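Local coordinates for protein BB_2cx5_001 (PDB 3RI0) that is an engineered scaffold, built on a Thermus thermophilus protein with an aminoacyl-tRNA editing domain, probably meant to present a grafted linear epitope for HIV immunogen design, at residues R31-A36 with A42-I47; P4-V9 with P132-R137; A76-T81 with Q150-K155; L51-S56 with Y60-S65. The protein carries 6 engineered substitutions. One frame throughout, in Å; residues are numbered along the deposited sequence.

Contact 1: R31-A36 with A42-I47; sequences RTAKEA and AEVGQI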
loop_
_atom_site.group_PDB
_atom_site.type_symbol
_atom_site.label_atom_id
_atom_site.label_comp_id
_atom_site.label_asym_id
_atom_site.label_seq_id
_atom_site.Cartn_x
_atom_site.Cartn_y
_atom_site.Cartn_z
ATOM N N ARG A 31 -13.398 2.069 -7.646
ATOM C CA ARG A 31 -12.711 3.137 -6.918
ATOM C C ARG A 31 -12.667 3.064 -5.382
ATOM O O ARG A 31 -11.985 3.866 -4.746
ATOM C CB ARG A 31 -13.292 4.486 -7.369
ATOM C CG ARG A 31 -14.808 4.631 -7.221
ATOM C CD ARG A 31 -15.408 5.466 -8.366
ATOM N NE ARG A 31 -16.556 6.291 -7.985
ATOM C CZ ARG A 31 -17.617 5.871 -7.294
ATOM N NH1 ARG A 31 -17.704 4.612 -6.877
ATOM N NH2 ARG A 31 -18.612 6.712 -7.028
ATOM N N THR A 32 -13.394 2.125 -4.787
ATOM C CA THR A 32 -13.399 1.953 -3.331
ATOM C C THR A 32 -12.698 0.622 -3.091
ATOM O O THR A 32 -12.503 -0.147 -4.029
ATOM C CB THR A 32 -14.831 1.859 -2.766
ATOM O OG1 THR A 32 -15.467 0.679 -3.272
ATOM C CG2 THR A 32 -15.644 3.085 -3.166
ATOM N N ALA A 33 -12.302 0.344 -1.856
ATOM C CA ALA A 33 -11.633 -0.922 -1.583
ATOM C C ALA A 33 -12.634 -2.065 -1.703
ATOM O O ALA A 33 -12.300 -3.158 -2.152
ATOM C CB ALA A 33 -11.012 -0.908 -0.191
ATOM N N LYS A 34 -13.872 -1.795 -1.310
ATOM C CA LYS A 34 -14.919 -2.805 -1.356
ATOM C C LYS A 34 -15.149 -3.308 -2.781
ATOM O O LYS A 34 -15.306 -4.511 -3.009
ATOM C CB LYS A 34 -16.228 -2.243 -0.785
ATOM C CG LYS A 34 -17.006 -3.259 0.013
ATOM C CD LYS A 34 -17.144 -4.547 -0.780
ATOM C CE LYS A 34 -17.340 -5.753 0.122
ATOM N NZ LYS A 34 -17.174 -7.008 -0.666
ATOM N N GLU A 35 -15.171 -2.376 -3.730
ATOM C CA GLU A 35 -15.381 -2.700 -5.137
ATOM C C GLU A 35 -14.237 -3.563 -5.679
ATOM O O GLU A 35 -14.462 -4.551 -6.373
ATOM C CB GLU A 35 -15.493 -1.397 -5.944
ATOM C CG GLU A 35 -16.632 -0.493 -5.486
ATOM C CD GLU A 35 -16.536 0.925 -6.030
ATOM O OE1 GLU A 35 -15.546 1.622 -5.722
ATOM O OE2 GLU A 35 -17.454 1.353 -6.767
ATOM N N ALA A 36 -13.011 -3.173 -5.349
ATOM C CA ALA A 36 -11.824 -3.891 -5.797
ATOM C C ALA A 36 -11.830 -5.344 -5.351
ATOM O O ALA A 36 -11.626 -6.244 -6.155
ATOM C CB ALA A 36 -10.563 -3.188 -5.272
ATOM N N ALA A 42 -11.885 -11.375 -3.242
ATOM C CA ALA A 42 -11.216 -11.338 -1.939
ATOM C C ALA A 42 -12.079 -10.606 -0.918
ATOM O O ALA A 42 -13.087 -9.993 -1.275
ATOM C CB ALA A 42 -9.866 -10.632 -2.067
ATOM N N GLU A 43 -11.701 -10.694 0.356
ATOM C CA GLU A 43 -12.415 -9.979 1.414
ATOM C C GLU A 43 -11.780 -8.602 1.451
ATOM O O GLU A 43 -10.621 -8.441 1.054
ATOM C CB GLU A 43 -12.192 -10.614 2.777
ATOM C CG GLU A 43 -12.918 -11.903 3.031
ATOM C CD GLU A 43 -12.512 -12.509 4.362
ATOM O OE1 GLU A 43 -12.580 -13.750 4.493
ATOM O OE2 GLU A 43 -12.124 -11.739 5.277
ATOM N N VAL A 44 -12.514 -7.613 1.942
ATOM C CA VAL A 44 -11.970 -6.272 2.009
ATOM C C VAL A 44 -10.738 -6.202 2.916
ATOM O O VAL A 44 -9.861 -5.370 2.721
ATOM C CB VAL A 44 -13.018 -5.266 2.505
ATOM C CG1 VAL A 44 -13.195 -5.387 4.008
ATOM C CG2 VAL A 44 -12.581 -3.860 2.114
ATOM N N GLY A 45 -10.663 -7.088 3.901
ATOM C CA GLY A 45 -9.512 -7.080 4.787
ATOM C C GLY A 45 -8.220 -7.476 4.090
ATOM O O GLY A 45 -7.124 -7.255 4.620
ATOM N N GLN A 46 -8.347 -8.062 2.903
ATOM C CA GLN A 46 -7.188 -8.489 2.136
ATOM C C GLN A 46 -6.600 -7.364 1.297
ATOM O O GLN A 46 -5.479 -7.473 0.812
ATOM C CB GLN A 46 -7.544 -9.676 1.231
ATOM C CG GLN A 46 -7.727 -10.988 1.989
ATOM C CD GLN A 46 -8.200 -12.119 1.084
ATOM O OE1 GLN A 46 -9.351 -12.124 0.627
ATOM N NE2 GLN A 46 -7.313 -13.076 0.811
ATOM N N ILE A 47 -7.353 -6.286 1.117
ATOM C CA ILE A 47 -6.854 -5.157 0.350
ATOM C C ILE A 47 -5.839 -4.395 1.196
ATOM O O ILE A 47 -6.072 -4.138 2.380
ATOM C CB ILE A 47 -7.983 -4.184 -0.053
ATOM C CG1 ILE A 47 -9.020 -4.907 -0.921
ATOM C CG2 ILE A 47 -7.388 -2.981 -0.808
ATOM C CD1 ILE A 47 -8.486 -5.431 -2.224
#
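Ala33 and Ala36, one helical turn apart in helix 33-39, meet the branched side chains of Val44 and Ile47. The apolar contacts run methyl against methyl: Ala33 CB lies 4.1 Å from Val44 CG2 and 4.2 Å from Ile47 CG2, while Ala36 CB touches Ile47 CD1 at 4.3 Å. Ile47 CG1 also lies 3.9 Å from Ala33 O. Alanine suits both helix positions, since its single methyl lets the backbones come close, with Lys34 CA 5.7 Å from Val44 CA. Val44 carries CG1 in the crowded position between its backbone N and carbonyl carbon (chi1 77°), which turns CG2 to the helix. Ile47, the longer residue, spans both alanines, CG2 on the first and CD1 on the second, while Trp126 covers it from strand 125-128.

The motif is a helix followed by a short connection, with a 3-10 turn at 44-46, that feeds strand 47-54. No hydrogen bond crosses between the segments; their own polar bonds organise each one separately. Thr32 and Glu35 form a capping box at the helix start, although the placing of Thr32 OG1 is doubtful, and Glu35 OE2 also pairs with Arg31 NH1 at 3.3 Å. In the turn, Glu43 N donates to Gln46 OE1 in the carbonyl plane (2.8 Å); outside both segments, Glu124 O holds Gln46 NE2.

Contact 2: P4-V9 with P132-R137; sequences PSARRV and PRALFR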
loop_
_atom_site.group_PDB
_atom_site.type_symbol
_atom_site.label_atom_id
_atom_site.label_comp_id
_atom_site.label_asym_id
_atom_site.label_seq_id
_atom_site.Cartn_x
_atom_site.Cartn_y
_atom_site.Cartn_z
ATOM N N PRO A 4 -0.893 3.619 -17.717
ATOM C CA PRO A 4 0.511 3.962 -17.475
ATOM C C PRO A 4 0.893 3.586 -16.053
ATOM O O PRO A 4 1.980 3.071 -15.808
ATOM C CB PRO A 4 0.545 5.472 -17.688
ATOM C CG PRO A 4 -0.554 5.700 -18.679
ATOM C CD PRO A 4 -1.651 4.804 -18.162
ATOM N N SER A 5 -0.017 3.840 -15.119
ATOM C CA SER A 5 0.229 3.525 -13.717
ATOM C C SER A 5 0.471 2.032 -13.538
ATOM O O SER A 5 1.469 1.625 -12.951
ATOM C CB SER A 5 -0.956 3.966 -12.853
ATOM O OG SER A 5 -1.212 5.362 -13.002
ATOM N N ALA A 6 -0.442 1.214 -14.048
ATOM C CA ALA A 6 -0.298 -0.235 -13.928
ATOM C C ALA A 6 1.052 -0.650 -14.484
ATOM O O ALA A 6 1.799 -1.385 -13.840
ATOM C CB ALA A 6 -1.414 -0.943 -14.675
ATOM N N ARG A 7 1.358 -0.172 -15.683
ATOM C CA ARG A 7 2.621 -0.482 -16.337
ATOM C C ARG A 7 3.814 -0.092 -15.477
ATOM O O ARG A 7 4.806 -0.817 -15.414
ATOM C CB ARG A 7 2.746 0.253 -17.673
ATOM C CG ARG A 7 1.873 -0.269 -18.801
ATOM C CD ARG A 7 2.482 0.127 -20.143
ATOM N NE ARG A 7 1.492 0.595 -21.109
ATOM C CZ ARG A 7 1.091 1.857 -21.223
ATOM N NH1 ARG A 7 1.593 2.795 -20.424
ATOM N NH2 ARG A 7 0.194 2.184 -22.147
ATOM N N ARG A 8 3.716 1.061 -14.825
ATOM C CA ARG A 8 4.794 1.540 -13.978
ATOM C C ARG A 8 5.017 0.622 -12.789
ATOM O O ARG A 8 6.150 0.295 -12.449
ATOM C CB ARG A 8 4.509 2.965 -13.488
ATOM C CG ARG A 8 5.618 3.500 -12.602
ATOM C CD ARG A 8 5.731 5.002 -12.702
ATOM N NE ARG A 8 7.121 5.435 -12.604
ATOM C CZ ARG A 8 7.723 5.777 -11.471
ATOM N NH1 ARG A 8 7.059 5.748 -10.320
ATOM N NH2 ARG A 8 8.999 6.148 -11.491
ATOM N N VAL A 9 3.930 0.202 -12.153
ATOM C CA VAL A 9 4.044 -0.693 -11.006
ATOM C C VAL A 9 4.577 -2.055 -11.465
ATOM O O VAL A 9 5.344 -2.697 -10.746
ATOM C CB VAL A 9 2.681 -0.891 -10.288
ATOM C CG1 VAL A 9 2.820 -1.950 -9.202
ATOM C CG2 VAL A 9 2.211 0.437 -9.665
ATOM N N PRO A 132 -6.932 3.441 -8.537
ATOM C CA PRO A 132 -7.959 2.720 -7.782
ATOM C C PRO A 132 -8.377 1.409 -8.452
ATOM O O PRO A 132 -8.789 0.466 -7.774
ATOM C CB PRO A 132 -9.113 3.719 -7.723
ATOM C CG PRO A 132 -8.415 5.052 -7.800
ATOM C CD PRO A 132 -7.379 4.808 -8.856
ATOM N N ARG A 133 -8.254 1.348 -9.777
ATOM C CA ARG A 133 -8.648 0.162 -10.526
ATOM C C ARG A 133 -7.535 -0.795 -10.953
ATOM O O ARG A 133 -7.661 -1.479 -11.969
ATOM C CB ARG A 133 -9.476 0.579 -11.752
ATOM C CG ARG A 133 -9.379 2.074 -12.098
ATOM C CD ARG A 133 -10.697 2.598 -12.661
ATOM N NE ARG A 133 -11.254 3.696 -11.865
ATOM C CZ ARG A 133 -10.920 4.979 -12.002
ATOM N NH1 ARG A 133 -10.021 5.344 -12.914
ATOM N NH2 ARG A 133 -11.490 5.901 -11.235
ATOM N N ALA A 134 -6.455 -0.849 -10.178
ATOM C CA ALA A 134 -5.352 -1.754 -10.485
ATOM C C ALA A 134 -4.872 -2.392 -9.191
ATOM O O ALA A 134 -4.738 -1.725 -8.166
ATOM C CB ALA A 134 -4.211 -1.000 -11.168
ATOM N N LEU A 135 -4.632 -3.695 -9.243
ATOM C CA LEU A 135 -4.190 -4.452 -8.082
ATOM C C LEU A 135 -3.241 -5.538 -8.542
ATOM O O LEU A 135 -3.207 -5.880 -9.729
ATOM C CB LEU A 135 -5.387 -5.139 -7.399
ATOM C CG LEU A 135 -6.540 -4.354 -6.760
ATOM C CD1 LEU A 135 -7.756 -5.278 -6.616
ATOM C CD2 LEU A 135 -6.122 -3.814 -5.393
ATOM N N PHE A 136 -2.477 -6.075 -7.598
ATOM C CA PHE A 136 -1.581 -7.177 -7.877
ATOM C C PHE A 136 -1.585 -7.949 -6.580
ATOM O O PHE A 136 -1.595 -7.353 -5.495
ATOM C CB PHE A 136 -0.170 -6.691 -8.278
ATOM C CG PHE A 136 0.656 -6.101 -7.155
ATOM C CD1 PHE A 136 1.393 -6.925 -6.313
ATOM C CD2 PHE A 136 0.770 -4.718 -7.008
ATOM C CE1 PHE A 136 2.245 -6.382 -5.331
ATOM C CE2 PHE A 136 1.621 -4.155 -6.031
ATOM C CZ PHE A 136 2.357 -4.986 -5.196
ATOM N N ARG A 137 -1.626 -9.270 -6.666
ATOM C CA ARG A 137 -1.652 -10.049 -5.444
ATOM C C ARG A 137 -0.278 -10.546 -5.065
ATOM O O ARG A 137 0.621 -10.656 -5.909
ATOM C CB ARG A 137 -2.596 -11.237 -5.575
ATOM C CG ARG A 137 -2.096 -12.342 -6.459
ATOM C CD ARG A 137 -2.932 -13.601 -6.282
ATOM N NE ARG A 137 -2.501 -14.447 -5.171
ATOM C CZ ARG A 137 -1.283 -14.974 -5.059
ATOM N NH1 ARG A 137 -0.365 -14.735 -5.991
ATOM N NH2 ARG A 137 -0.980 -15.754 -4.027
#
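Helix 4-15 comes nearest to strand 134-138 at Ala6 and Ala134, whose CA atoms are 6.3 Å apart, and the backbones then spread to 9.1 Å between the CA atoms of Val9 and Phe136. The side chains follow that spread. At the close end two alanines suffice, CB of Ala6 lying 4.5 Å from CB of Ala134. At the wide end the gap is bridged by larger groups: Val9 CG1 comes obliquely to the Phe136 ring, 4.0 Å from CE2 and almost as near CD2. Because Val9 holds CG1 anti to its backbone N (chi1 174°), this methyl and not CG2 does the touching, and the two side chains cross at about a right angle.

This is a helix laid on a beta-sheet. Ala6 and Val9 are three residues apart on one helix face; Ala134 and Phe136, two apart, share a strand face, while Leu135 between them packs on Trp126. The contact is apolar and buried, with no hydrogen bond between the segments. Val23 of the adjoining strand 23-25 touches both Ala6 and Val9, and Phe97 adds to the cover of Val9. Near the beginning of the strand, Arg133 NE is hydrogen-bonded to Thr30 O.

Contact 3: A76-T81 with Q150-K155; sequences ARLVGT and QVADLK. Engineered in segment 76-81: Ala76 (natural residue Thr).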
loop_
_atom_site.group_PDB
_atom_site.type_symbol
_atom_site.label_atom_id
_atom_site.label_comp_id
_atom_site.label_asym_id
_atom_site.label_seq_id
_atom_site.Cartn_x
_atom_site.Cartn_y
_atom_site.Cartn_z
ATOM N N ALA A 76 2.520 6.834 15.709
ATOM C CA ALA A 76 3.447 7.858 16.195
ATOM C C ALA A 76 4.400 7.401 17.305
ATOM O O ALA A 76 5.577 7.757 17.295
ATOM C CB ALA A 76 2.664 9.088 16.662
ATOM N N ARG A 77 3.905 6.629 18.268
ATOM C CA ARG A 77 4.764 6.164 19.355
ATOM C C ARG A 77 5.749 5.150 18.800
ATOM O O ARG A 77 6.787 4.852 19.396
ATOM C CB ARG A 77 3.933 5.518 20.466
ATOM C CG ARG A 77 2.994 6.480 21.186
ATOM C CD ARG A 77 2.363 5.823 22.407
ATOM N NE ARG A 77 1.378 4.800 22.063
ATOM C CZ ARG A 77 0.138 5.066 21.665
ATOM N NH1 ARG A 77 -0.273 6.325 21.558
ATOM N NH2 ARG A 77 -0.691 4.076 21.372
ATOM N N LEU A 78 5.394 4.637 17.634
ATOM C CA LEU A 78 6.169 3.638 16.926
ATOM C C LEU A 78 7.247 4.346 16.102
ATOM O O LEU A 78 8.389 3.905 16.013
ATOM C CB LEU A 78 5.204 2.881 16.017
ATOM C CG LEU A 78 5.410 1.434 15.613
ATOM C CD1 LEU A 78 4.152 0.940 14.912
ATOM C CD2 LEU A 78 6.602 1.327 14.720
ATOM N N VAL A 79 6.856 5.460 15.505
ATOM C CA VAL A 79 7.736 6.263 14.676
ATOM C C VAL A 79 8.609 7.154 15.578
ATOM O O VAL A 79 9.781 7.417 15.277
ATOM C CB VAL A 79 6.869 7.097 13.680
ATOM C CG1 VAL A 79 6.991 8.578 13.952
ATOM C CG2 VAL A 79 7.252 6.756 12.269
ATOM N N GLY A 80 8.034 7.600 16.692
ATOM C CA GLY A 80 8.770 8.434 17.629
ATOM C C GLY A 80 8.657 9.931 17.395
ATOM O O GLY A 80 9.469 10.694 17.916
ATOM N N THR A 81 7.673 10.352 16.603
ATOM C CA THR A 81 7.474 11.770 16.321
ATOM C C THR A 81 6.036 11.973 15.885
ATOM O O THR A 81 5.372 11.018 15.492
ATOM C CB THR A 81 8.409 12.259 15.193
ATOM O OG1 THR A 81 8.530 13.685 15.261
ATOM C CG2 THR A 81 7.852 11.866 13.824
ATOM N N GLN A 150 8.265 -3.546 8.676
ATOM C CA GLN A 150 8.329 -4.115 9.999
ATOM C C GLN A 150 6.881 -4.431 10.364
ATOM O O GLN A 150 5.999 -3.599 10.186
ATOM C CB GLN A 150 8.912 -3.090 10.963
ATOM C CG GLN A 150 8.682 -3.365 12.434
ATOM C CD GLN A 150 9.360 -2.322 13.297
ATOM O OE1 GLN A 150 10.591 -2.224 13.308
ATOM N NE2 GLN A 150 8.569 -1.526 14.011
ATOM N N VAL A 151 6.634 -5.650 10.826
ATOM C CA VAL A 151 5.300 -6.078 11.236
ATOM C C VAL A 151 4.914 -5.266 12.459
ATOM O O VAL A 151 5.743 -5.033 13.339
ATOM C CB VAL A 151 5.275 -7.587 11.599
ATOM C CG1 VAL A 151 4.024 -7.915 12.365
ATOM C CG2 VAL A 151 5.348 -8.427 10.341
ATOM N N ALA A 152 3.660 -4.829 12.523
ATOM C CA ALA A 152 3.227 -4.027 13.659
ATOM C C ALA A 152 1.725 -3.988 13.914
ATOM O O ALA A 152 0.908 -4.322 13.055
ATOM C CB ALA A 152 3.746 -2.599 13.504
ATOM N N ASP A 153 1.380 -3.566 15.122
ATOM C CA ASP A 153 -0.002 -3.428 15.535
ATOM C C ASP A 153 -0.315 -1.963 15.229
ATOM O O ASP A 153 0.191 -1.062 15.907
ATOM C CB ASP A 153 -0.114 -3.731 17.034
ATOM C CG ASP A 153 -1.372 -3.180 17.638
ATOM O OD1 ASP A 153 -2.454 -3.393 17.050
ATOM O OD2 ASP A 153 -1.281 -2.533 18.699
ATOM N N LEU A 154 -1.152 -1.727 14.221
ATOM C CA LEU A 154 -1.439 -0.360 13.795
ATOM C C LEU A 154 -2.878 0.170 13.836
ATOM O O LEU A 154 -3.092 1.373 13.958
ATOM C CB LEU A 154 -0.912 -0.174 12.368
ATOM C CG LEU A 154 0.557 -0.509 12.110
ATOM C CD1 LEU A 154 0.800 -0.617 10.596
ATOM C CD2 LEU A 154 1.437 0.551 12.733
ATOM N N LYS A 155 -3.853 -0.720 13.724
ATOM C CA LYS A 155 -5.258 -0.330 13.682
ATOM C C LYS A 155 -5.872 0.206 14.960
ATOM O O LYS A 155 -5.299 0.104 16.041
ATOM C CB LYS A 155 -6.108 -1.512 13.231
ATOM C CG LYS A 155 -6.343 -2.509 14.340
ATOM C CD LYS A 155 -6.213 -3.921 13.835
ATOM C CE LYS A 155 -6.136 -4.919 14.981
ATOM N NZ LYS A 155 -7.458 -5.241 15.564
HETATM O O HOH W 1 10.301 1.459 14.550
#
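Leu78 has its CG anti to the backbone N, though well off the ideal staggered position (chi1 -151°), and this carries both its methyls from helix 72-79 toward Gln150, Ala152 and Leu154. The side chain of Gln150 is extended, and its amide passes alongside the leucine in the opposite direction. Leu154 starts differently, with CG beside its backbone N (chi1 -54°), a turn that brings its CD2 up to the same leucine, the two side chains roughly perpendicular to each other.

The two branches of Leu78 divide the work. CD1 takes the apolar partners, sitting 3.5 Å from Leu154 CD2, a tight approach for two methyl carbons, and 3.8 Å from Ala152 CB. CD2 faces the outer part of the contact, where Gln150 NE2 lies 3.5 Å away without any hydrogen bond between them. Each residue type fits its setting: a small alanine and a leucine in the buried part, and at the exposed margin a glutamine, whose long aliphatic stem ends in a polar group. A water links Gln150 NE2 weakly to Leu78 O. The first residue beyond the helix, Gly80, has a positive phi, readily adopted without a side chain.

Asp153 adds a salt bridge to Lys74 from the same helix. Strand 150-152 runs parallel to strand 113-116, from which Tyr114 touches Leu78, Gln150 and Leu154, and in the next strand, 59-65, Phe62 meets Leu154 while Tyr60 meets Val79.

Contact 4: L51-S56 with Y60-S65; sequences LAYGGS and YLFLVS. Engineered in segment 51-56: Ala52 (natural residue Val), Tyr53 (natural residue Phe), Gly54 (natural residue Val), Ser56 (natural residue Glu).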
loop_
_atom_site.group_PDB
_atom_site.type_symbol
_atom_site.label_atom_id
_atom_site.label_comp_id
_atom_site.label_asym_id
_atom_site.label_seq_id
_atom_site.Cartn_x
_atom_site.Cartn_y
_atom_site.Cartn_z
ATOM N N LEU A 51 -0.632 3.913 3.008
ATOM C CA LEU A 51 -0.766 5.255 3.567
ATOM C C LEU A 51 0.562 5.940 3.914
ATOM O O LEU A 51 1.354 5.429 4.706
ATOM C CB LEU A 51 -1.665 5.195 4.811
ATOM C CG LEU A 51 -3.005 4.469 4.641
ATOM C CD1 LEU A 51 -3.748 4.393 5.959
ATOM C CD2 LEU A 51 -3.845 5.197 3.606
ATOM N N ALA A 52 0.793 7.115 3.335
ATOM C CA ALA A 52 2.019 7.862 3.590
ATOM C C ALA A 52 1.791 9.082 4.496
ATOM O O ALA A 52 0.859 9.859 4.274
ATOM C CB ALA A 52 2.625 8.299 2.279
ATOM N N TYR A 53 2.642 9.242 5.508
ATOM C CA TYR A 53 2.544 10.359 6.448
ATOM C C TYR A 53 3.880 11.061 6.617
ATOM O O TYR A 53 4.932 10.491 6.352
ATOM C CB TYR A 53 2.060 9.866 7.807
ATOM C CG TYR A 53 0.588 9.538 7.833
ATOM C CD1 TYR A 53 -0.355 10.499 8.196
ATOM C CD2 TYR A 53 0.134 8.278 7.448
ATOM C CE1 TYR A 53 -1.724 10.213 8.170
ATOM C CE2 TYR A 53 -1.226 7.983 7.416
ATOM C CZ TYR A 53 -2.147 8.957 7.779
ATOM O OH TYR A 53 -3.491 8.671 7.761
ATOM N N GLY A 54 3.836 12.310 7.057
ATOM C CA GLY A 54 5.064 13.058 7.241
ATOM C C GLY A 54 5.390 13.371 8.686
ATOM O O GLY A 54 4.501 13.459 9.534
ATOM N N GLY A 55 6.677 13.542 8.964
ATOM C CA GLY A 55 7.126 13.862 10.309
ATOM C C GLY A 55 8.332 14.774 10.213
ATOM O O GLY A 55 8.909 14.920 9.132
ATOM N N SER A 56 8.724 15.392 11.321
ATOM C CA SER A 56 9.880 16.278 11.278
ATOM C C SER A 56 11.118 15.481 10.874
ATOM O O SER A 56 12.037 16.016 10.253
ATOM C CB SER A 56 10.098 16.976 12.633
ATOM O OG SER A 56 10.427 16.057 13.649
ATOM N N TYR A 60 7.021 8.360 6.289
ATOM C CA TYR A 60 6.922 6.916 6.528
ATOM C C TYR A 60 5.752 6.284 5.775
ATOM O O TYR A 60 4.793 6.972 5.396
ATOM C CB TYR A 60 6.771 6.612 8.017
ATOM C CG TYR A 60 7.669 7.429 8.903
ATOM C CD1 TYR A 60 7.347 8.750 9.217
ATOM C CD2 TYR A 60 8.848 6.896 9.425
ATOM C CE1 TYR A 60 8.169 9.520 10.025
ATOM C CE2 TYR A 60 9.683 7.663 10.238
ATOM C CZ TYR A 60 9.331 8.975 10.532
ATOM O OH TYR A 60 10.144 9.737 11.336
ATOM N N LEU A 61 5.822 4.965 5.603
ATOM C CA LEU A 61 4.794 4.233 4.880
ATOM C C LEU A 61 4.062 3.242 5.788
ATOM O O LEU A 61 4.689 2.482 6.530
ATOM C CB LEU A 61 5.433 3.475 3.711
ATOM C CG LEU A 61 4.650 3.191 2.423
ATOM C CD1 LEU A 61 4.874 1.749 2.047
ATOM C CD2 LEU A 61 3.165 3.480 2.570
ATOM N N PHE A 62 2.734 3.246 5.721
ATOM C CA PHE A 62 1.943 2.324 6.525
ATOM C C PHE A 62 1.001 1.502 5.656
ATOM O O PHE A 62 0.161 2.037 4.947
ATOM C CB PHE A 62 1.155 3.083 7.590
ATOM C CG PHE A 62 2.027 3.781 8.596
ATOM C CD1 PHE A 62 2.468 5.082 8.368
ATOM C CD2 PHE A 62 2.416 3.136 9.768
ATOM C CE1 PHE A 62 3.291 5.741 9.296
ATOM C CE2 PHE A 62 3.244 3.781 10.708
ATOM C CZ PHE A 62 3.675 5.088 10.468
ATOM N N LEU A 63 1.161 0.186 5.720
ATOM C CA LEU A 63 0.345 -0.737 4.939
ATOM C C LEU A 63 -0.753 -1.256 5.877
ATOM O O LEU A 63 -0.479 -2.017 6.813
ATOM C CB LEU A 63 1.232 -1.870 4.430
ATOM C CG LEU A 63 2.501 -1.306 3.787
ATOM C CD1 LEU A 63 3.473 -2.424 3.475
ATOM C CD2 LEU A 63 2.137 -0.538 2.523
ATOM N N VAL A 64 -1.988 -0.839 5.614
ATOM C CA VAL A 64 -3.118 -1.192 6.465
ATOM C C VAL A 64 -4.146 -2.085 5.803
ATOM O O VAL A 64 -4.449 -1.941 4.618
ATOM C CB VAL A 64 -3.848 0.094 6.943
ATOM C CG1 VAL A 64 -5.081 -0.267 7.763
ATOM C CG2 VAL A 64 -2.893 0.953 7.752
ATOM N N SER A 65 -4.691 -3.014 6.578
ATOM C CA SER A 65 -5.719 -3.901 6.068
ATOM C C SER A 65 -6.879 -3.032 5.589
ATOM O O SER A 65 -7.147 -1.974 6.153
ATOM C CB SER A 65 -6.202 -4.844 7.168
ATOM O OG SER A 65 -7.318 -5.599 6.727
#
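Leu51 and Phe62 form a hydrogen-bonded pair in the antiparallel beta hairpin of strands 47-54 and 59-65, each N-H donating to the other's carbonyl O, with N to O 2.8 Å both ways. Tyr53 and Tyr60 make a second such pair, and Ala52 with Leu61 is the non-hydrogen-bonded pair between them.

Phe62 can be followed outward. Its CB lies 3.7 Å from Leu51 O and faces Leu51 CB across the strands. At CD1 the ring turns its edge to that same carbonyl oxygen, Leu51 O being in the ring plane, and here CD1 also meets Tyr53 CD2 at 4.1 Å, one side chain lying nearly square across the other. Farther out the ring is covered by Tyr114 of strand 113-116, their planes about 20° apart, and by Ala75 of helix 72-79. A flat, wholly apolar ring suits this buried place between sheet and helix.

On the same sheet face Leu51 CD1 reaches Val64 CG2 at 4.0 Å. Tyr53, an engineered residue, packs on Leu72 of that helix. Gly55, lacking a side chain, allows the edge of the Tyr60 ring to come near its backbone N. At the engineered Ala52 the main chain contributes a further contact: the CA-H points at Tyr60 O, with 3.4 Å from Ala52 CA to the oxygen and 147° at the hydrogen.

Overall arrangement
From the N terminus, helix 4-15 opens the longest loop, which contact 2 closes only at residues 132-137. Contacts 1 and 4 nest inside it one after the other: the first turns helix 33-39 back toward the start of strand 47-54, the second closes the hairpin with strand 59-65. Contact 3 opens within the same loop but closes beyond it, at 150-155, and so crosses contact 2. Leu135 of contact 2 packs on Ala36 and Ile47 of contact 1, while Gly45 O probably bonds Ser65 OG of contact 4. Tyr60 and Phe62 join contact 4 to contact 3. Contacts 2 and 3 reach the same sheet on opposite sides of the chain's centre.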